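Local structure of nucleoside diphosphate kinase (Aquifex aeolicus, 3ZTQ) at residues G21-R26 with N104-Q109; I9-A14 with Q61-F66; K84-I89 with I119-S124. The protein catalyses transfer of the gamma phosphate of ATP to nucleoside diphosphates, probably by a ping-pong mechanism through a phosphohistidine intermediate, supplying nucleoside triphosphates other than ATP. All blocks are in the same frame, centred on the assembly; numbering follows the deposited sequence. Where two conformers were deposited one is given.

Interaction 1. Residues G21-R26 with N104-Q109; sequences GKILDR and NSIRAQ
Two torsions carry Arg26 to the carbonyl of Asn104: CG lies anti to the backbone N (chi1 169°), and a bend at chi2 (66°) directs the rest of the chain past Ile106 to the residue two before helix 106-110. NH1 and NH2 converge end-on on Asn104 O, at 2.9 Å from NH1 and 3.1 Å from NH2. The oxygen lies close to the guanidinium plane, but NH1 meets the C=O nearly head-on (171°), whereas NH2 stands above the carbonyl plane. A water that accepts from Arg26 NH1 and donates to Gln109 OE1 joins these two groups. NE is taken by a salt bridge to Glu30, so three nitrogens hold the guanidinium. The aliphatic chain slides past Ile106, whose CD1 sits 3.5 Å from Arg26 CG. One turn earlier, Ile23 CD1 meets Ile106 CG2 at 4.1 Å. At the N-cap, Ser105 OG accepts from Ala108 N and also bonds Ala102 O. The helix carries Arg107, predicted to bind ATP, whose side chain leaves this contact and bonds Ile119 O. The contact joins the first turn of helix 106-110 to the middle of helix 20-29, with Ile89 of helix 82-90 touching both Arg26 and Ile106.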
# COMPACT_ATOMS: atom_id res chain seq x y z
N GLY A 21 -7.39 17.60 10.82
CA GLY A 21 -6.53 18.68 10.36
C GLY A 21 -5.89 19.43 11.52
O GLY A 21 -4.71 19.74 11.51
N LYS A 22 -6.69 19.73 12.55
CA LYS A 22 -6.17 20.47 13.69
C LYS A 22 -5.12 19.68 14.46
O LYS A 22 -4.16 20.25 14.99
CB LYS A 22 -7.29 20.86 14.62
CG LYS A 22 -8.26 21.89 14.02
CD LYS A 22 -9.44 22.06 14.97
CE LYS A 22 -10.59 22.85 14.36
NZ LYS A 22 -11.87 22.28 14.88
N ILE A 23 -5.32 18.37 14.52
CA ILE A 23 -4.41 17.51 15.27
C ILE A 23 -3.07 17.43 14.54
O ILE A 23 -2.01 17.57 15.15
CB ILE A 23 -5.04 16.12 15.53
CG1 ILE A 23 -6.17 16.26 16.56
CG2 ILE A 23 -3.97 15.11 16.00
CD1 ILE A 23 -6.90 14.93 16.88
N LEU A 24 -3.11 17.22 13.23
CA LEU A 24 -1.86 17.21 12.46
C LEU A 24 -1.17 18.57 12.57
O LEU A 24 0.04 18.65 12.72
CB LEU A 24 -2.12 16.86 10.99
CG LEU A 24 -2.63 15.43 10.77
CD1 LEU A 24 -2.84 15.13 9.28
CD2 LEU A 24 -1.65 14.42 11.36
N ASP A 25 -1.96 19.64 12.51
CA ASP A 25 -1.41 20.98 12.62
C ASP A 25 -0.68 21.19 13.96
O ASP A 25 0.36 21.85 14.02
CB ASP A 25 -2.50 22.04 12.46
CG ASP A 25 -1.94 23.46 12.48
OD1 ASP A 25 -0.98 23.75 11.73
OD2 ASP A 25 -2.43 24.28 13.27
N ARG A 26 -1.23 20.63 15.02
CA ARG A 26 -0.60 20.78 16.33
C ARG A 26 0.81 20.18 16.31
O ARG A 26 1.76 20.80 16.77
CB ARG A 26 -1.46 20.13 17.43
CG ARG A 26 -0.75 20.01 18.80
CD ARG A 26 -0.46 21.39 19.41
NE ARG A 26 0.08 21.31 20.77
CZ ARG A 26 -0.65 21.12 21.86
NH1 ARG A 26 -1.98 21.02 21.76
NH2 ARG A 26 -0.07 21.04 23.05
N ASN A 104 -3.91 22.00 27.85
CA ASN A 104 -3.54 22.27 26.47
C ASN A 104 -3.20 21.03 25.66
O ASN A 104 -2.76 21.13 24.52
CB ASN A 104 -2.35 23.23 26.43
CG ASN A 104 -2.68 24.58 27.00
OD1 ASN A 104 -3.78 25.10 26.79
ND2 ASN A 104 -1.75 25.15 27.76
N SER A 105 -3.41 19.85 26.25
CA SER A 105 -3.05 18.60 25.58
C SER A 105 -4.09 18.24 24.53
O SER A 105 -5.23 18.72 24.58
CB SER A 105 -2.93 17.45 26.59
OG SER A 105 -4.20 17.12 27.15
N ILE A 106 -3.70 17.40 23.58
CA ILE A 106 -4.62 16.97 22.53
C ILE A 106 -5.85 16.30 23.13
O ILE A 106 -6.98 16.58 22.73
CB ILE A 106 -3.94 16.01 21.52
CG1 ILE A 106 -2.84 16.73 20.75
CG2 ILE A 106 -4.97 15.42 20.52
CD1 ILE A 106 -3.35 17.88 19.92
N ARG A 107 -5.63 15.40 24.09
CA ARG A 107 -6.76 14.69 24.70
C ARG A 107 -7.69 15.62 25.46
O ARG A 107 -8.90 15.41 25.45
CB ARG A 107 -6.29 13.50 25.54
CG ARG A 107 -5.73 12.36 24.64
CD ARG A 107 -5.11 11.25 25.47
NE ARG A 107 -4.82 10.05 24.68
CZ ARG A 107 -3.91 9.15 25.03
NH1 ARG A 107 -3.19 9.35 26.13
NH2 ARG A 107 -3.70 8.06 24.28
N ALA A 108 -7.15 16.66 26.09
CA ALA A 108 -8.00 17.62 26.78
C ALA A 108 -8.86 18.36 25.76
O ALA A 108 -10.03 18.64 26.01
CB ALA A 108 -7.17 18.61 27.58
N GLN A 109 -8.27 18.67 24.61
CA GLN A 109 -8.95 19.48 23.62
C GLN A 109 -9.96 18.69 22.80
O GLN A 109 -11.02 19.19 22.47
CB GLN A 109 -7.94 20.15 22.68
CG GLN A 109 -7.09 21.20 23.38
CD GLN A 109 -5.96 21.73 22.50
OE1 GLN A 109 -5.71 21.19 21.42
NE2 GLN A 109 -5.29 22.78 22.95
O HOH W 1 -4.04 21.72 19.60

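Interaction 2. Residues I9-A14 with Q61-F66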
# COMPACT_ATOMS: atom_id res chain seq x y z
N ILE A 9 -1.98 7.62 16.15
CA ILE A 9 -3.16 7.24 15.42
C ILE A 9 -4.33 8.10 15.91
O ILE A 9 -4.62 8.14 17.11
CB ILE A 9 -3.51 5.76 15.59
CG1 ILE A 9 -2.31 4.89 15.23
CG2 ILE A 9 -4.72 5.42 14.72
CD1 ILE A 9 -2.57 3.36 15.36
N VAL A 10 -4.95 8.80 14.97
CA VAL A 10 -6.12 9.60 15.26
C VAL A 10 -7.32 8.67 15.26
O VAL A 10 -7.62 8.02 14.25
CB VAL A 10 -6.29 10.73 14.23
CG1 VAL A 10 -7.52 11.59 14.54
CG2 VAL A 10 -5.02 11.61 14.19
N LYS A 11 -8.00 8.58 16.40
CA LYS A 11 -9.05 7.58 16.61
C LYS A 11 -10.39 8.01 15.98
O LYS A 11 -10.57 9.16 15.61
CB LYS A 11 -9.20 7.30 18.12
CG LYS A 11 -7.90 6.76 18.79
CD LYS A 11 -8.17 6.28 20.23
CE LYS A 11 -6.90 5.68 20.88
NZ LYS A 11 -7.11 5.22 22.31
N PRO A 12 -11.34 7.06 15.85
CA PRO A 12 -12.62 7.35 15.18
C PRO A 12 -13.42 8.49 15.82
O PRO A 12 -14.15 9.18 15.10
CB PRO A 12 -13.39 6.02 15.31
CG PRO A 12 -12.30 4.98 15.39
CD PRO A 12 -11.22 5.64 16.23
N ASP A 13 -13.30 8.70 17.13
CA ASP A 13 -14.02 9.80 17.75
C ASP A 13 -13.49 11.14 17.25
O ASP A 13 -14.26 12.02 16.92
CB ASP A 13 -13.98 9.75 19.30
CG ASP A 13 -12.55 9.72 19.88
OD1 ASP A 13 -11.64 9.14 19.23
OD2 ASP A 13 -12.36 10.27 21.00
N ALA A 14 -12.17 11.30 17.20
CA ALA A 14 -11.59 12.55 16.72
C ALA A 14 -11.85 12.72 15.22
O ALA A 14 -12.09 13.82 14.74
CB ALA A 14 -10.07 12.59 17.00
N GLN A 61 -11.26 -5.91 24.77
CA GLN A 61 -12.27 -6.12 23.73
C GLN A 61 -12.92 -4.80 23.30
O GLN A 61 -13.18 -4.60 22.12
CB GLN A 61 -13.33 -7.13 24.17
CG GLN A 61 -12.81 -8.57 24.26
CD GLN A 61 -12.18 -9.08 22.96
OE1 GLN A 61 -12.50 -8.61 21.86
NE2 GLN A 61 -11.26 -10.03 23.09
N GLU A 62 -13.17 -3.92 24.26
CA GLU A 62 -13.72 -2.60 23.97
C GLU A 62 -12.77 -1.78 23.09
O GLU A 62 -13.18 -1.13 22.13
CB GLU A 62 -14.01 -1.84 25.26
CG GLU A 62 -14.47 -0.41 25.04
CD GLU A 62 -14.64 0.38 26.34
OE1 GLU A 62 -14.72 -0.26 27.41
OE2 GLU A 62 -14.68 1.63 26.27
N LEU A 63 -11.49 -1.81 23.44
CA LEU A 63 -10.46 -1.11 22.69
C LEU A 63 -10.40 -1.63 21.25
O LEU A 63 -10.41 -0.86 20.29
CB LEU A 63 -9.11 -1.30 23.37
CG LEU A 63 -7.92 -0.72 22.60
CD1 LEU A 63 -8.04 0.82 22.48
CD2 LEU A 63 -6.62 -1.11 23.28
N VAL A 64 -10.34 -2.95 21.10
CA VAL A 64 -10.24 -3.57 19.79
C VAL A 64 -11.45 -3.22 18.94
O VAL A 64 -11.32 -2.85 17.77
CB VAL A 64 -10.10 -5.10 19.89
CG1 VAL A 64 -10.28 -5.76 18.52
CG2 VAL A 64 -8.74 -5.45 20.50
N GLU A 65 -12.63 -3.33 19.53
CA GLU A 65 -13.85 -3.00 18.81
C GLU A 65 -13.88 -1.53 18.38
O GLU A 65 -14.22 -1.20 17.24
CB GLU A 65 -15.07 -3.30 19.67
CG GLU A 65 -16.39 -2.94 19.01
CD GLU A 65 -17.59 -3.18 19.92
OE1 GLU A 65 -17.42 -3.24 21.16
OE2 GLU A 65 -18.72 -3.31 19.39
N PHE A 66 -13.53 -0.64 19.31
CA PHE A 66 -13.55 0.79 19.03
C PHE A 66 -12.56 1.13 17.92
O PHE A 66 -12.88 1.86 16.97
CB PHE A 66 -13.26 1.60 20.31
CG PHE A 66 -13.11 3.08 20.08
CD1 PHE A 66 -14.09 3.78 19.39
CD2 PHE A 66 -12.00 3.77 20.56
CE1 PHE A 66 -13.96 5.15 19.16
CE2 PHE A 66 -11.87 5.14 20.34
CZ PHE A 66 -12.85 5.84 19.64
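The Phe66 ring reaches segment 9-14 because its CG stands anti to the backbone N (chi1 174°), which extends the ring from helix 60-67 toward the three consecutive residues Lys11, Pro12 and Asp13. Each meets a different part of it. Pro12 lies over one face: its CD is 4.2 Å from the centroid of the Phe66 ring, a CH-pi contact. Its CG lies 3.5 Å from the main-chain Phe66 O. Asp13 comes to the edge, with OD1 in the ring plane and 3.5 Å from Phe66 CZ; carboxylate and ring are turned 70° apart. This approach follows from chi1 of Asp13 (57°), which sets CG between the backbone N and the carbonyl carbon, while OD2 accepts from Ala118 N.

In the NDP kinase fold this is the point where strand 3-10, an inner strand of the antiparallel sheet, ends: Lys11 occupies the N-cap position of helix 12-16, and helix 60-67 packs against the junction. Lys11 is a predicted ATP-binding residue, and its chain, extended beyond CG, runs across Phe66 at about a right angle, with CD 3.9 Å from Phe66 CE2. At its tip NZ donates to Asn117 OD1, a residue also predicted to bind ATP. Leu63, one turn before Phe66, contributes a looser contact, its CD1 lying 4.5 Å from Lys11 NZ.

Interaction 3. Residues K84-I89 with I119-S124; sequences KRVREI and IHASDS
Val86 and Ala121 face each other where helix 82-90 packs on strand 119-121, the edge strand, within this chain, of the antiparallel sheet of the NDP kinase fold. Both CB atoms point across the interface, and CG1 of Val86 meets Ala121 CB at 3.7 Å. The small alanine matches a close backbone approach, with the CA atoms of Arg87 and Ala121 6.3 Å apart. Val86 also touches Thr6 and Ile8 of strand 3-10, which makes this a helix-on-sheet contact spanning two adjacent strands.

Arg87 runs instead along the rim, over the main chain that follows the strand. Its CG passes 3.7 Å from Ser122 O, and a bend at chi3 (-49°) folds the guanidinium back over its own helix, one face lying on Lys84 CA. From there NH1 donates to Asp123 O; the contact is therefore made by a backbone carbonyl, while the Asp123 carboxylate stays well away, its OD1 5.5 Å from Arg87 NH1. Arg87 is a predicted ATP-binding residue.

His120, the predicted phosphohistidine residue, is next to Ala121 on the same strand; its NE2 is hydrogen-bonded to Glu131 OE1, which also binds Ser122 OG. The 2.7 Å bond from Arg87 NH1 to Asp123 O is bent (133° at the hydrogen), and its donor stands 40° out of the carbonyl plane.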
# COMPACT_ATOMS: atom_id res chain seq x y z
N LYS A 84 8.80 10.78 23.94
CA LYS A 84 8.26 11.33 25.17
C LYS A 84 7.54 12.66 24.96
O LYS A 84 6.53 12.93 25.60
CB LYS A 84 9.32 11.46 26.27
CG LYS A 84 10.29 12.59 26.09
CD LYS A 84 11.34 12.59 27.21
CE LYS A 84 12.35 13.72 27.01
NZ LYS A 84 13.37 13.78 28.11
N ARG A 85 8.05 13.50 24.06
CA ARG A 85 7.40 14.78 23.79
C ARG A 85 5.97 14.59 23.27
O ARG A 85 5.06 15.29 23.70
CB ARG A 85 8.21 15.64 22.82
CG ARG A 85 9.50 16.17 23.40
CD ARG A 85 9.83 17.50 22.76
NE ARG A 85 10.35 17.35 21.43
CZ ARG A 85 10.10 18.12 20.38
NH1 ARG A 85 9.29 19.17 20.42
NH2 ARG A 85 10.70 17.80 19.25
N VAL A 86 5.79 13.63 22.37
CA VAL A 86 4.46 13.34 21.82
C VAL A 86 3.51 12.82 22.92
O VAL A 86 2.35 13.26 22.98
CB VAL A 86 4.53 12.40 20.58
CG1 VAL A 86 3.16 11.85 20.21
CG2 VAL A 86 5.13 13.14 19.38
N ARG A 87 4.00 11.94 23.78
CA ARG A 87 3.21 11.46 24.93
C ARG A 87 2.70 12.65 25.74
O ARG A 87 1.53 12.69 26.14
CB ARG A 87 4.04 10.56 25.86
CG ARG A 87 4.34 9.17 25.32
CD ARG A 87 4.81 8.22 26.44
NE ARG A 87 5.87 8.82 27.27
CZ ARG A 87 7.11 8.35 27.40
NH1 ARG A 87 7.52 7.26 26.75
NH2 ARG A 87 7.97 9.00 28.18
N GLU A 88 3.58 13.62 25.96
CA GLU A 88 3.22 14.75 26.80
C GLU A 88 2.22 15.66 26.09
O GLU A 88 1.29 16.19 26.70
CB GLU A 88 4.47 15.54 27.18
CG GLU A 88 4.18 16.79 28.00
CD GLU A 88 5.44 17.57 28.31
OE1 GLU A 88 6.31 17.66 27.41
OE2 GLU A 88 5.58 18.08 29.44
N ILE A 89 2.43 15.85 24.79
CA ILE A 89 1.51 16.65 23.98
C ILE A 89 0.09 16.06 23.98
O ILE A 89 -0.90 16.81 24.06
CB ILE A 89 2.04 16.85 22.53
CG1 ILE A 89 3.24 17.80 22.52
CG2 ILE A 89 0.96 17.42 21.60
CD1 ILE A 89 4.13 17.65 21.26
N ILE A 119 -6.86 10.05 20.44
CA ILE A 119 -5.57 9.76 19.82
C ILE A 119 -4.75 8.73 20.59
O ILE A 119 -4.85 8.62 21.82
CB ILE A 119 -4.76 11.07 19.62
CG1 ILE A 119 -3.50 10.82 18.78
CG2 ILE A 119 -4.38 11.70 20.99
CD1 ILE A 119 -2.77 12.12 18.40
N HIS A 120 -3.95 7.98 19.85
CA HIS A 120 -3.00 7.02 20.37
C HIS A 120 -1.58 7.51 20.08
O HIS A 120 -1.34 8.06 19.01
CB HIS A 120 -3.17 5.66 19.66
CG HIS A 120 -2.05 4.70 19.90
ND1 HIS A 120 -2.06 3.79 20.94
CD2 HIS A 120 -0.87 4.52 19.26
CE1 HIS A 120 -0.94 3.09 20.92
NE2 HIS A 120 -0.20 3.52 19.91
N ALA A 121 -0.65 7.30 21.00
CA ALA A 121 0.76 7.50 20.68
C ALA A 121 1.58 6.39 21.31
O ALA A 121 1.24 5.91 22.37
CB ALA A 121 1.25 8.87 21.16
N SER A 122 2.65 5.99 20.62
CA SER A 122 3.54 4.96 21.14
C SER A 122 4.04 5.30 22.54
O SER A 122 4.41 6.44 22.83
CB SER A 122 4.72 4.77 20.19
OG SER A 122 4.26 4.47 18.88
N ASP A 123 4.10 4.28 23.38
CA ASP A 123 4.36 4.41 24.80
C ASP A 123 5.85 4.40 25.12
O ASP A 123 6.27 4.97 26.12
CB ASP A 123 3.67 3.23 25.50
CG ASP A 123 3.91 3.21 26.99
OD1 ASP A 123 3.20 3.93 27.72
OD2 ASP A 123 4.80 2.45 27.43
N SER A 124 6.64 3.76 24.27
CA SER A 124 8.06 3.55 24.56
C SER A 124 8.84 3.36 23.27
O SER A 124 8.24 3.19 22.22
CB SER A 124 8.22 2.30 25.44
OG SER A 124 7.76 1.13 24.77

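Interaction 2 is the buried contact of the three, whereas interactions 1 and 3 each combine buried aliphatic residues with an arginine nearer the surface, Arg26 partly exposed and Arg87 exposed. Their chemistry differs accordingly: 9-14 meets 61-66 through the Phe66 ring, packed by aliphatic groups and met at its edge by a carboxylate oxygen, while the other two send a guanidinium to a main-chain carbonyl. Interactions 2 and 3 share the sheet, where Ile9 O lies 2.8 Å from His120 N between strands 3-10 and 119-121. Helices 106-110 and 82-90 join interactions 1 and 3 through Ile106 N and Ile89 O, and Ile23 CD1 packs on Ala14 CB between interactions 1 and 2.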